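Local coordinates for protein agrin (Gallus gallus, PDB 1PZ7) that probably acts as a basal lamina signal at nerve-muscle synapses, where its activity is modulated by alternative splicing and calcium binding, at residues I82-Q88 against L100-I106. Numbering follows the deposited sequence.
Sequences IVDGFVQ and LRSTVPI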
loop_
_atom_site.group_PDB
_atom_site.type_symbol
_atom_site.label_atom_id
_atom_site.label_comp_id
_atom_site.label_asym_id
_atom_site.label_seq_id
_atom_site.Cartn_x
_atom_site.Cartn_y
_atom_site.Cartn_z
ATOM N N ILE A 82 8.659 -2.409 0.291
ATOM C CA ILE A 82 9.950 -2.475 0.946
ATOM C C ILE A 82 10.943 -2.595 -0.194
ATOM O O ILE A 82 10.865 -3.536 -0.977
ATOM C CB ILE A 82 10.038 -3.698 1.869
ATOM C CG1 ILE A 82 8.940 -3.655 2.939
ATOM C CG2 ILE A 82 11.416 -3.761 2.521
ATOM C CD1 ILE A 82 8.859 -4.920 3.788
ATOM N N VAL A 83 11.838 -1.625 -0.313
ATOM C CA VAL A 83 12.828 -1.624 -1.376
ATOM C C VAL A 83 14.194 -1.509 -0.737
ATOM O O VAL A 83 14.506 -0.507 -0.093
ATOM C CB VAL A 83 12.615 -0.454 -2.348
ATOM C CG1 VAL A 83 13.717 -0.420 -3.396
ATOM C CG2 VAL A 83 11.242 -0.550 -2.997
ATOM N N ASP A 84 15.011 -2.538 -0.919
ATOM C CA ASP A 84 16.342 -2.576 -0.331
ATOM C C ASP A 84 16.308 -2.305 1.178
ATOM O O ASP A 84 17.158 -1.588 1.707
ATOM C CB ASP A 84 17.270 -1.574 -1.035
ATOM C CG ASP A 84 17.486 -1.898 -2.505
ATOM O OD1 ASP A 84 17.451 -3.086 -2.878
ATOM O OD2 ASP A 84 17.714 -1.019 -3.365
ATOM N N GLY A 85 15.323 -2.877 1.863
ATOM C CA GLY A 85 15.249 -2.800 3.315
ATOM C C GLY A 85 14.534 -1.617 3.939
ATOM O O GLY A 85 14.455 -1.524 5.167
ATOM N N PHE A 86 14.010 -0.721 3.110
ATOM C CA PHE A 86 13.316 0.455 3.612
ATOM C C PHE A 86 11.967 0.623 2.941
ATOM O O PHE A 86 11.818 0.390 1.741
ATOM C CB PHE A 86 14.167 1.705 3.384
ATOM C CG PHE A 86 15.446 1.718 4.177
ATOM C CD1 PHE A 86 16.620 1.220 3.634
ATOM C CD2 PHE A 86 15.470 2.219 5.471
ATOM C CE1 PHE A 86 17.794 1.223 4.362
ATOM C CE2 PHE A 86 16.647 2.230 6.202
ATOM C CZ PHE A 86 17.805 1.731 5.648
ATOM N N VAL A 87 10.976 1.024 3.720
ATOM C CA VAL A 87 9.677 1.280 3.143
ATOM C C VAL A 87 9.763 2.547 2.310
ATOM O O VAL A 87 10.412 3.526 2.691
ATOM C CB VAL A 87 8.596 1.480 4.220
ATOM C CG1 VAL A 87 7.254 1.848 3.580
ATOM C CG2 VAL A 87 8.450 0.231 5.070
ATOM N N GLN A 88 9.130 2.516 1.146
ATOM C CA GLN A 88 9.020 3.713 0.348
ATOM C C GLN A 88 7.633 3.799 -0.252
ATOM O O GLN A 88 6.969 2.784 -0.481
ATOM C CB GLN A 88 10.096 3.777 -0.728
ATOM C CG GLN A 88 9.988 2.746 -1.821
ATOM C CD GLN A 88 11.044 2.955 -2.891
ATOM O OE1 GLN A 88 10.751 2.881 -4.089
ATOM N NE2 GLN A 88 12.267 3.231 -2.467
ATOM N N LEU A 100 9.151 8.561 -2.086
ATOM C CA LEU A 100 9.453 9.041 -0.743
ATOM C C LEU A 100 10.004 7.841 -0.004
ATOM O O LEU A 100 9.306 6.845 0.153
ATOM C CB LEU A 100 8.199 9.566 -0.051
ATOM C CG LEU A 100 7.711 10.941 -0.509
ATOM C CD1 LEU A 100 7.159 10.916 -1.907
ATOM C CD2 LEU A 100 6.656 11.462 0.438
ATOM N N ARG A 101 11.247 7.940 0.456
ATOM C CA ARG A 101 11.933 6.812 1.066
ATOM C C ARG A 101 12.222 7.006 2.547
ATOM O O ARG A 101 12.835 7.996 2.956
ATOM C CB ARG A 101 13.233 6.586 0.308
ATOM C CG ARG A 101 13.910 5.283 0.570
ATOM C CD ARG A 101 14.947 4.971 -0.491
ATOM N NE ARG A 101 15.810 3.871 -0.102
ATOM C CZ ARG A 101 15.468 2.595 -0.163
ATOM N NH1 ARG A 101 16.329 1.672 0.224
ATOM N NH2 ARG A 101 14.271 2.238 -0.604
ATOM N N SER A 102 11.762 6.045 3.339
ATOM C CA SER A 102 11.939 6.044 4.783
ATOM C C SER A 102 13.390 5.782 5.165
ATOM O O SER A 102 14.158 5.212 4.386
ATOM C CB SER A 102 11.051 4.954 5.395
ATOM O OG SER A 102 11.315 4.762 6.773
ATOM N N THR A 103 13.749 6.198 6.377
ATOM C CA THR A 103 15.083 5.973 6.926
ATOM C C THR A 103 15.105 4.869 7.978
ATOM O O THR A 103 16.138 4.622 8.596
ATOM C CB THR A 103 15.620 7.259 7.601
ATOM O OG1 THR A 103 14.868 7.539 8.791
ATOM C CG2 THR A 103 15.423 8.484 6.722
ATOM N N VAL A 104 13.975 4.206 8.194
ATOM C CA VAL A 104 13.869 3.196 9.242
ATOM C C VAL A 104 14.000 1.776 8.710
ATOM O O VAL A 104 13.174 1.333 7.928
ATOM C CB VAL A 104 12.511 3.310 9.952
ATOM C CG1 VAL A 104 12.348 2.215 10.998
ATOM C CG2 VAL A 104 12.355 4.685 10.578
ATOM N N PRO A 105 15.030 1.041 9.112
ATOM C CA PRO A 105 15.120 -0.352 8.680
ATOM C C PRO A 105 13.852 -1.087 9.087
ATOM O O PRO A 105 13.487 -1.094 10.261
ATOM C CB PRO A 105 16.341 -0.868 9.437
ATOM C CG PRO A 105 17.171 0.347 9.641
ATOM C CD PRO A 105 16.173 1.428 9.957
ATOM N N ILE A 106 13.175 -1.693 8.119
ATOM C CA ILE A 106 11.885 -2.324 8.379
ATOM C C ILE A 106 11.965 -3.809 8.721
ATOM O O ILE A 106 11.064 -4.353 9.359
ATOM C CB ILE A 106 10.960 -2.133 7.146
ATOM C CG1 ILE A 106 9.505 -2.469 7.493
ATOM C CG2 ILE A 106 11.413 -3.000 5.987
ATOM C CD1 ILE A 106 8.878 -1.546 8.519
HETATM O O HOH W 1 11.093 1.890 6.499
#
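The Arg101 guanidinium lies with one face under CB of Phe86, which stands 3.7 Å above its plane and is offset toward the rim. The Phe86 ring is turned 69° from the guanidinium plane, so the two groups do not stack. CG of Arg101 lies anti to the backbone N (chi1 -166°), and the chain runs extended to NE. This carries the guanidinium across strand 86-92 to the turn beyond. There NH1 and NH2 both donate end-on to Val83 O, at 2.9 and 2.8 Å. The carbonyl oxygen lies almost in the guanidinium plane, but both bonds are bent. Val83 O also accepts from Phe86 N, the bond that closes the type I' turn from Val83 to Phe86. Three donors therefore grip this one oxygen.

Strands 77-83, 86-92 and 98-103 are neighbours in one of the two antiparallel sheets of a laminin G domain, a jelly-roll-like sandwich. The turn joins strands 77-83 and 86-92, and strand 98-103 pairs with the latter as the outermost strand of its sheet. Ser102 N donates to Val87 O at 2.9 Å. Beyond Ser102 the chain turns a corner, and Ser102 OG accepts from Val104 N in an ST turn. A water bridges the two segments: it accepts from Val87 N and donates to Ser102 OG and to Val104 O. Glu130 bonds to the hydroxyls of both Ser102 and Thr103.

Past the corner, Ile106 N reaches Gly85 O at 3.2 Å in a nearly straight bond. The Ile106 side chain points toward segment 82-88. Its CG2 meets CG2 of Ile82 at 3.5 Å, the two side chains crossing at about a right angle. On its other branch, CG1 packs on CG2 of Val87 at 3.8 Å. Ile56 and Thr58 of strand 45-58, in the second sheet, also touch Ile106.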